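Local structure of probable tagatose 6-phosphate kinase (Sinorhizobium meliloti, 3TXV) at residues 289-301 / 350-362. The protein is probably a carbohydrate-metabolism kinase acting on tagatose 6-phosphate, although its sequence belongs to the GatZ/KbaZ-like family of tagatose-bisphosphate aldolase subunits. Numbering follows the deposited sequence.
Sequences GPGLTFALREALY and HFSYSDRIRYYWP
Thr293 OG1 donates a hydrogen bond to Asp355 OD2 (2.5 Å), meeting it on the syn side, 32° out of the carboxylate plane. From the opposite face of that plane, on the anti side, Arg358 NH1 forms a salt bridge to the same OD2 (2.9 Å). The other oxygen, OD1, takes a bond from a water that also accepts from Arg297 NE. With CG anti to the backbone N (chi1 177°), Asp355 reaches the first turn of helix 290-310. Replacing Asp355 by an alanine would probably leave Arg358 without its charge partner and Thr293 without its acceptor. At the far end, Tyr301 OH and His350 ND1 share a hydrogen bond of 3.0 Å, the two rings meeting rim to rim. Arg297 CG lies at the edge of Trp361, 3.7 Å from CZ2, and the bend beyond it brings one guanidinium face against His350 O. Leu300 CD1 sits over the rim of one indole face. Phe294 points its ring edge at Phe351 O and Ser352 O, and CE2 meets Tyr353 CD1 obliquely at 3.9 Å. The helix follows strand 283-288, last of the eight-stranded TIM-type barrel. Asp355 thus ties its first turn directly, through Thr293, and the next through water, while Arg358 probably balances the buried charge.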
ATOM      1  N   GLY A 289       1.797   1.353   2.936  1.00 38.42           N
ATOM      2  CA  GLY A 289       1.152   2.299   2.070  1.00 36.88           C
ATOM      3  C   GLY A 289       0.960   3.643   2.714  1.00 36.31           C
ATOM      4  O   GLY A 289       1.518   4.614   2.319  1.00 36.48           O
ATOM      5  N   PRO A 290       0.150   3.661   3.743  1.00 36.03           N
ATOM      6  CA  PRO A 290      -0.304   4.852   4.414  1.00 35.50           C
ATOM      7  C   PRO A 290       0.818   5.620   5.016  1.00 35.20           C
ATOM      8  O   PRO A 290       0.862   6.806   4.989  1.00 36.09           O
ATOM      9  CB  PRO A 290      -1.198   4.277   5.467  1.00 20.00           C
ATOM     10  CG  PRO A 290      -1.786   3.126   4.824  1.00 20.00           C
ATOM     11  CD  PRO A 290      -0.911   2.666   3.739  1.00 20.00           C
ATOM     12  N   GLY A 291       1.779   4.921   5.530  1.00 34.30           N
ATOM     13  CA  GLY A 291       2.925   5.592   6.042  1.00 33.22           C
ATOM     14  C   GLY A 291       3.604   6.384   4.965  1.00 32.73           C
ATOM     15  O   GLY A 291       4.364   7.222   5.271  1.00 32.72           O
ATOM     16  N   LEU A 292       3.376   6.104   3.703  1.00 32.30           N
ATOM     17  CA  LEU A 292       4.223   6.669   2.703  1.00 31.54           C
ATOM     18  C   LEU A 292       3.611   7.921   2.218  1.00 31.63           C
ATOM     19  O   LEU A 292       4.283   8.827   1.882  1.00 32.08           O
ATOM     20  CB  LEU A 292       4.339   5.716   1.542  1.00 30.90           C
ATOM     21  CG  LEU A 292       5.171   4.503   1.813  1.00 30.02           C
ATOM     22  CD1 LEU A 292       4.970   3.524   0.793  1.00 28.70           C
ATOM     23  CD2 LEU A 292       6.533   4.907   1.822  1.00 29.70           C
ATOM     24  N   THR A 293       2.304   7.949   2.159  1.00 31.23           N
ATOM     25  CA  THR A 293       1.559   9.154   1.780  1.00 30.16           C
ATOM     26  C   THR A 293       1.303  10.048   2.986  1.00 29.77           C
ATOM     27  O   THR A 293       1.066  11.258   2.851  1.00 29.85           O
ATOM     28  CB  THR A 293       0.217   8.799   1.198  1.00 30.71           C
ATOM     29  OG1 THR A 293      -0.376   7.740   1.987  1.00 30.95           O
ATOM     30  CG2 THR A 293       0.360   8.383  -0.263  1.00 29.81           C
ATOM     31  N   PHE A 294       1.314   9.444   4.169  1.00 28.25           N
ATOM     32  CA  PHE A 294       1.310  10.223   5.378  1.00 26.48           C
ATOM     33  C   PHE A 294       2.525  11.193   5.353  1.00 25.77           C
ATOM     34  O   PHE A 294       2.341  12.399   5.457  1.00 26.04           O
ATOM     35  CB  PHE A 294       1.310   9.292   6.595  1.00 26.11           C
ATOM     36  CG  PHE A 294       1.390  10.005   7.905  1.00 24.13           C
ATOM     37  CD1 PHE A 294       2.618  10.435   8.399  1.00 23.46           C
ATOM     38  CD2 PHE A 294       0.233  10.270   8.632  1.00 22.33           C
ATOM     39  CE1 PHE A 294       2.701  11.134   9.627  1.00 24.44           C
ATOM     40  CE2 PHE A 294       0.292  10.934   9.837  1.00 22.88           C
ATOM     41  CZ  PHE A 294       1.529  11.367  10.355  1.00 23.75           C
ATOM     42  N   ALA A 295       3.742  10.678   5.184  1.00 24.51           N
ATOM     43  CA  ALA A 295       4.936  11.526   5.088  1.00 23.47           C
ATOM     44  C   ALA A 295       4.871  12.561   3.923  1.00 24.18           C
ATOM     45  O   ALA A 295       5.239  13.759   4.090  1.00 22.80           O
ATOM     46  CB  ALA A 295       6.143  10.676   4.967  1.00 22.55           C
ATOM     47  N   LEU A 296       4.388  12.107   2.752  1.00 24.85           N
ATOM     48  CA  LEU A 296       4.229  12.981   1.611  1.00 25.47           C
ATOM     49  C   LEU A 296       3.392  14.175   2.024  1.00 26.21           C
ATOM     50  O   LEU A 296       3.845  15.316   1.879  1.00 27.91           O
ATOM     51  CB  LEU A 296       3.601  12.244   0.452  1.00 25.84           C
ATOM     52  CG  LEU A 296       3.228  13.047  -0.812  1.00 27.44           C
ATOM     53  CD1 LEU A 296       4.256  14.153  -1.162  1.00 28.68           C
ATOM     54  CD2 LEU A 296       3.051  12.097  -1.984  1.00 25.99           C
ATOM     55  N   ARG A 297       2.211  13.926   2.582  1.00 25.95           N
ATOM     56  CA  ARG A 297       1.357  14.973   3.160  1.00 26.09           C
ATOM     57  C   ARG A 297       2.118  15.939   4.088  1.00 27.30           C
ATOM     58  O   ARG A 297       2.005  17.155   3.942  1.00 27.87           O
ATOM     59  CB  ARG A 297       0.206  14.305   3.918  1.00 25.94           C
ATOM     60  CG  ARG A 297      -1.005  15.119   4.238  1.00 24.04           C
ATOM     61  CD  ARG A 297      -0.956  15.660   5.627  1.00 23.77           C
ATOM     62  NE  ARG A 297      -0.766  14.579   6.579  1.00 28.69           N
ATOM     63  CZ  ARG A 297      -0.179  14.713   7.775  1.00 30.10           C
ATOM     64  NH1 ARG A 297       0.279  15.889   8.196  1.00 30.90           N
ATOM     65  NH2 ARG A 297      -0.033  13.661   8.551  1.00 29.19           N
ATOM     66  N   GLU A 298       2.887  15.436   5.054  1.00 28.36           N
ATOM     67  CA  GLU A 298       3.614  16.367   5.932  1.00 29.80           C
ATOM     68  C   GLU A 298       4.495  17.290   5.122  1.00 30.12           C
ATOM     69  O   GLU A 298       4.519  18.472   5.389  1.00 30.85           O
ATOM     70  CB  GLU A 298       4.495  15.677   6.953  1.00 29.27           C
ATOM     71  CG  GLU A 298       3.766  15.066   8.049  1.00 31.55           C
ATOM     72  CD  GLU A 298       4.706  14.508   9.081  1.00 34.33           C
ATOM     73  OE1 GLU A 298       5.916  14.387   8.735  1.00 34.30           O
ATOM     74  OE2 GLU A 298       4.236  14.202  10.219  1.00 34.11           O
ATOM     75  N   ALA A 299       5.211  16.743   4.144  1.00 30.42           N
ATOM     76  CA  ALA A 299       6.101  17.548   3.312  1.00 30.98           C
ATOM     77  C   ALA A 299       5.296  18.607   2.561  1.00 31.29           C
ATOM     78  O   ALA A 299       5.649  19.807   2.569  1.00 30.98           O
ATOM     79  CB  ALA A 299       6.885  16.662   2.331  1.00 31.11           C
ATOM     80  N   LEU A 300       4.204  18.174   1.932  1.00 30.93           N
ATOM     81  CA  LEU A 300       3.389  19.111   1.196  1.00 31.25           C
ATOM     82  C   LEU A 300       2.845  20.190   2.137  1.00 31.61           C
ATOM     83  O   LEU A 300       2.863  21.358   1.786  1.00 32.49           O
ATOM     84  CB  LEU A 300       2.297  18.408   0.395  1.00 31.02           C
ATOM     85  CG  LEU A 300       2.749  17.624  -0.848  1.00 30.48           C
ATOM     86  CD1 LEU A 300       1.576  16.862  -1.373  1.00 28.53           C
ATOM     87  CD2 LEU A 300       3.321  18.501  -1.973  1.00 28.08           C
ATOM     88  N   TYR A 301       2.453  19.822   3.353  1.00 31.82           N
ATOM     89  CA  TYR A 301       1.928  20.813   4.307  1.00 32.09           C
ATOM     90  C   TYR A 301       3.002  21.752   4.852  1.00 31.47           C
ATOM     91  O   TYR A 301       2.757  22.940   4.963  1.00 31.44           O
ATOM     92  CB  TYR A 301       1.146  20.154   5.456  1.00 32.68           C
ATOM     93  CG  TYR A 301      -0.314  19.822   5.157  1.00 33.13           C
ATOM     94  CD1 TYR A 301      -0.792  19.794   3.859  1.00 32.39           C
ATOM     95  CD2 TYR A 301      -1.201  19.505   6.193  1.00 35.40           C
ATOM     96  CE1 TYR A 301      -2.094  19.483   3.583  1.00 34.26           C
ATOM     97  CE2 TYR A 301      -2.532  19.189   5.928  1.00 36.24           C
ATOM     98  CZ  TYR A 301      -2.974  19.183   4.614  1.00 37.77           C
ATOM     99  OH  TYR A 301      -4.303  18.871   4.313  1.00 40.80           O
ATOM    100  N   HIS A 350      -6.674  15.713   8.780  1.00 32.69           N
ATOM    101  CA  HIS A 350      -5.322  16.079   8.359  1.00 32.35           C
ATOM    102  C   HIS A 350      -4.240  15.217   9.007  1.00 32.34           C
ATOM    103  O   HIS A 350      -3.198  14.904   8.384  1.00 31.58           O
ATOM    104  CB  HIS A 350      -5.064  17.589   8.628  1.00 32.30           C
ATOM    105  CG  HIS A 350      -6.099  18.474   8.025  1.00 31.39           C
ATOM    106  ND1 HIS A 350      -6.053  18.880   6.711  1.00 33.07           N
ATOM    107  CD2 HIS A 350      -7.256  18.959   8.526  1.00 33.08           C
ATOM    108  CE1 HIS A 350      -7.123  19.600   6.429  1.00 32.37           C
ATOM    109  NE2 HIS A 350      -7.867  19.669   7.518  1.00 34.42           N
ATOM    110  N   PHE A 351      -4.477  14.823  10.255  1.00 32.36           N
ATOM    111  CA  PHE A 351      -3.358  14.344  11.041  1.00 32.48           C
ATOM    112  C   PHE A 351      -3.317  12.886  11.382  1.00 32.65           C
ATOM    113  O   PHE A 351      -2.263  12.371  11.749  1.00 33.08           O
ATOM    114  CB  PHE A 351      -3.143  15.238  12.235  1.00 32.22           C
ATOM    115  CG  PHE A 351      -2.791  16.628  11.835  1.00 33.14           C
ATOM    116  CD1 PHE A 351      -1.547  16.895  11.238  1.00 32.70           C
ATOM    117  CD2 PHE A 351      -3.693  17.663  11.987  1.00 32.31           C
ATOM    118  CE1 PHE A 351      -1.197  18.170  10.825  1.00 30.09           C
ATOM    119  CE2 PHE A 351      -3.333  18.972  11.571  1.00 32.71           C
ATOM    120  CZ  PHE A 351      -2.087  19.209  10.998  1.00 30.38           C
ATOM    121  N   SER A 352      -4.427  12.197  11.204  1.00 32.47           N
ATOM    122  CA  SER A 352      -4.495  10.834  11.669  1.00 32.57           C
ATOM    123  C   SER A 352      -3.644   9.928  10.821  1.00 32.46           C
ATOM    124  O   SER A 352      -3.527  10.121   9.607  1.00 33.16           O
ATOM    125  CB  SER A 352      -5.924  10.328  11.630  1.00 32.61           C
ATOM    126  OG  SER A 352      -5.952   8.999  11.122  1.00 33.93           O
ATOM    127  N   TYR A 353      -3.093   8.920  11.488  1.00 32.41           N
ATOM    128  CA  TYR A 353      -2.342   7.826  10.892  1.00 32.14           C
ATOM    129  C   TYR A 353      -3.142   6.989   9.887  1.00 31.91           C
ATOM    130  O   TYR A 353      -2.537   6.280   9.092  1.00 32.04           O
ATOM    131  CB  TYR A 353      -1.886   6.874  12.010  1.00 32.73           C
ATOM    132  CG  TYR A 353      -0.710   7.294  12.871  1.00 32.93           C
ATOM    133  CD1 TYR A 353       0.435   7.868  12.306  1.00 34.66           C
ATOM    134  CD2 TYR A 353      -0.716   7.047  14.244  1.00 33.75           C
ATOM    135  CE1 TYR A 353       1.539   8.210  13.085  1.00 34.87           C
ATOM    136  CE2 TYR A 353       0.375   7.377  15.050  1.00 35.00           C
ATOM    137  CZ  TYR A 353       1.499   7.970  14.464  1.00 37.17           C
ATOM    138  OH  TYR A 353       2.587   8.324  15.249  1.00 39.18           O
ATOM    139  N   SER A 354      -4.478   7.010   9.943  1.00 31.71           N
ATOM    140  CA  SER A 354      -5.304   6.290   8.935  1.00 32.12           C
ATOM    141  C   SER A 354      -5.147   6.929   7.559  1.00 32.33           C
ATOM    142  O   SER A 354      -5.311   6.251   6.526  1.00 31.98           O
ATOM    143  CB  SER A 354      -6.799   6.258   9.274  1.00 31.85           C
ATOM    144  OG  SER A 354      -7.048   5.590  10.497  1.00 33.00           O
ATOM    145  N   ASP A 355      -4.845   8.230   7.552  1.00 32.06           N
ATOM    146  CA  ASP A 355      -4.344   8.865   6.349  1.00 32.75           C
ATOM    147  C   ASP A 355      -5.399   8.792   5.220  1.00 32.84           C
ATOM    148  O   ASP A 355      -5.078   8.586   4.055  1.00 32.57           O
ATOM    149  CB  ASP A 355      -2.979   8.242   5.928  1.00 32.42           C
ATOM    150  CG  ASP A 355      -2.426   8.823   4.593  1.00 34.02           C
ATOM    151  OD1 ASP A 355      -2.139  10.057   4.540  1.00 37.23           O
ATOM    152  OD2 ASP A 355      -2.272   8.054   3.599  1.00 30.87           O
ATOM    153  N   ARG A 356      -6.667   8.981   5.561  1.00 33.22           N
ATOM    154  CA  ARG A 356      -7.686   8.824   4.536  1.00 33.43           C
ATOM    155  C   ARG A 356      -7.511   9.936   3.535  1.00 33.90           C
ATOM    156  O   ARG A 356      -7.915   9.785   2.377  1.00 34.88           O
ATOM    157  CB  ARG A 356      -9.126   8.803   5.081  1.00 33.07           C
ATOM    158  CG  ARG A 356      -9.425   7.796   6.179  1.00 31.47           C
ATOM    159  CD  ARG A 356      -9.310   6.361   5.732  1.00 28.28           C
ATOM    160  NE  ARG A 356     -10.125   6.062   4.570  1.00 27.81           N
ATOM    161  CZ  ARG A 356     -10.057   4.895   3.917  1.00 28.96           C
ATOM    162  NH1 ARG A 356      -9.207   3.956   4.335  1.00 23.97           N
ATOM    163  NH2 ARG A 356     -10.831   4.665   2.850  1.00 26.54           N
ATOM    164  N   ILE A 357      -6.890  11.036   3.954  1.00 33.96           N
ATOM    165  CA  ILE A 357      -6.668  12.167   3.033  1.00 34.38           C
ATOM    166  C   ILE A 357      -6.052  11.705   1.710  1.00 34.10           C
ATOM    167  O   ILE A 357      -6.156  12.409   0.727  1.00 34.26           O
ATOM    168  CB  ILE A 357      -5.803  13.287   3.663  1.00 34.63           C
ATOM    169  CG1 ILE A 357      -5.855  14.554   2.829  1.00 35.45           C
ATOM    170  CG2 ILE A 357      -4.342  12.845   3.855  1.00 34.37           C
ATOM    171  CD1 ILE A 357      -5.261  15.759   3.578  1.00 38.58           C
ATOM    172  N   ARG A 358      -5.455  10.511   1.695  1.00 33.64           N
ATOM    173  CA  ARG A 358      -4.766  10.004   0.515  1.00 34.37           C
ATOM    174  C   ARG A 358      -5.683   9.734  -0.703  1.00 35.76           C
ATOM    175  O   ARG A 358      -5.222   9.627  -1.854  1.00 35.25           O
ATOM    176  CB  ARG A 358      -3.931   8.771   0.863  1.00 33.67           C
ATOM    177  CG  ARG A 358      -4.686   7.511   0.944  1.00 33.45           C
ATOM    178  CD  ARG A 358      -3.755   6.332   1.134  1.00 37.00           C
ATOM    179  NE  ARG A 358      -4.489   5.193   1.685  1.00 38.23           N
ATOM    180  CZ  ARG A 358      -4.613   4.963   2.983  1.00 39.68           C
ATOM    181  NH1 ARG A 358      -4.017   5.757   3.855  1.00 40.68           N
ATOM    182  NH2 ARG A 358      -5.334   3.945   3.416  1.00 41.98           N
ATOM    183  N   TYR A 359      -6.981   9.605  -0.436  1.00 36.96           N
ATOM    184  CA  TYR A 359      -7.941   9.345  -1.491  1.00 37.54           C
ATOM    185  C   TYR A 359      -8.328  10.652  -2.196  1.00 37.64           C
ATOM    186  O   TYR A 359      -8.925  10.622  -3.284  1.00 37.49           O
ATOM    187  CB  TYR A 359      -9.157   8.582  -0.941  1.00 37.49           C
ATOM    188  CG  TYR A 359      -8.791   7.217  -0.433  1.00 38.75           C
ATOM    189  CD1 TYR A 359      -8.748   6.105  -1.302  1.00 40.14           C
ATOM    190  CD2 TYR A 359      -8.446   7.022   0.909  1.00 40.66           C
ATOM    191  CE1 TYR A 359      -8.390   4.829  -0.837  1.00 40.01           C
ATOM    192  CE2 TYR A 359      -8.088   5.743   1.388  1.00 41.78           C
ATOM    193  CZ  TYR A 359      -8.070   4.661   0.508  1.00 42.01           C
ATOM    194  OH  TYR A 359      -7.696   3.430   0.980  1.00 44.74           O
ATOM    195  N   TYR A 360      -7.939  11.785  -1.598  1.00 37.47           N
ATOM    196  CA  TYR A 360      -8.306  13.106  -2.124  1.00 37.15           C
ATOM    197  C   TYR A 360      -7.213  13.757  -2.957  1.00 36.79           C
ATOM    198  O   TYR A 360      -7.475  14.688  -3.698  1.00 36.53           O
ATOM    199  CB  TYR A 360      -8.775  14.021  -0.993  1.00 37.22           C
ATOM    200  CG  TYR A 360      -9.984  13.445  -0.275  1.00 37.92           C
ATOM    201  CD1 TYR A 360      -9.833  12.463   0.665  1.00 37.31           C
ATOM    202  CD2 TYR A 360     -11.288  13.865  -0.582  1.00 37.96           C
ATOM    203  CE1 TYR A 360     -10.929  11.927   1.289  1.00 39.80           C
ATOM    204  CE2 TYR A 360     -12.389  13.342   0.055  1.00 35.78           C
ATOM    205  CZ  TYR A 360     -12.202  12.371   0.990  1.00 38.62           C
ATOM    206  OH  TYR A 360     -13.260  11.801   1.664  1.00 40.96           O
ATOM    207  N   TRP A 361      -5.992  13.253  -2.880  1.00 36.67           N
ATOM    208  CA  TRP A 361      -4.957  13.752  -3.784  1.00 37.21           C
ATOM    209  C   TRP A 361      -5.311  13.801  -5.306  1.00 38.54           C
ATOM    210  O   TRP A 361      -4.756  14.629  -6.030  1.00 38.62           O
ATOM    211  CB  TRP A 361      -3.624  13.077  -3.512  1.00 36.43           C
ATOM    212  CG  TRP A 361      -3.118  13.352  -2.099  1.00 35.05           C
ATOM    213  CD1 TRP A 361      -2.750  12.427  -1.159  1.00 32.55           C
ATOM    214  CD2 TRP A 361      -2.949  14.630  -1.480  1.00 33.78           C
ATOM    215  NE1 TRP A 361      -2.361  13.046  -0.013  1.00 32.41           N
ATOM    216  CE2 TRP A 361      -2.469  14.400  -0.178  1.00 33.45           C
ATOM    217  CE3 TRP A 361      -3.149  15.951  -1.904  1.00 32.76           C
ATOM    218  CZ2 TRP A 361      -2.180  15.444   0.711  1.00 34.77           C
ATOM    219  CZ3 TRP A 361      -2.879  16.986  -1.013  1.00 32.67           C
ATOM    220  CH2 TRP A 361      -2.395  16.730   0.273  1.00 32.95           C
ATOM    221  N   PRO A 362      -6.217  12.912  -5.792  1.00 39.65           N
ATOM    222  CA  PRO A 362      -6.736  13.023  -7.181  1.00 40.35           C
ATOM    223  C   PRO A 362      -7.948  13.935  -7.430  1.00 40.84           C
ATOM    224  O   PRO A 362      -8.266  14.223  -8.567  1.00 40.60           O
ATOM    225  CB  PRO A 362      -7.118  11.575  -7.529  1.00 40.46           C
ATOM    226  CG  PRO A 362      -6.337  10.718  -6.529  1.00 40.37           C
ATOM    227  CD  PRO A 362      -6.345  11.528  -5.290  1.00 39.64           C
TER
HETATM  228  O   HOH W   1      -2.702  11.972   6.653  1.00 31.60           O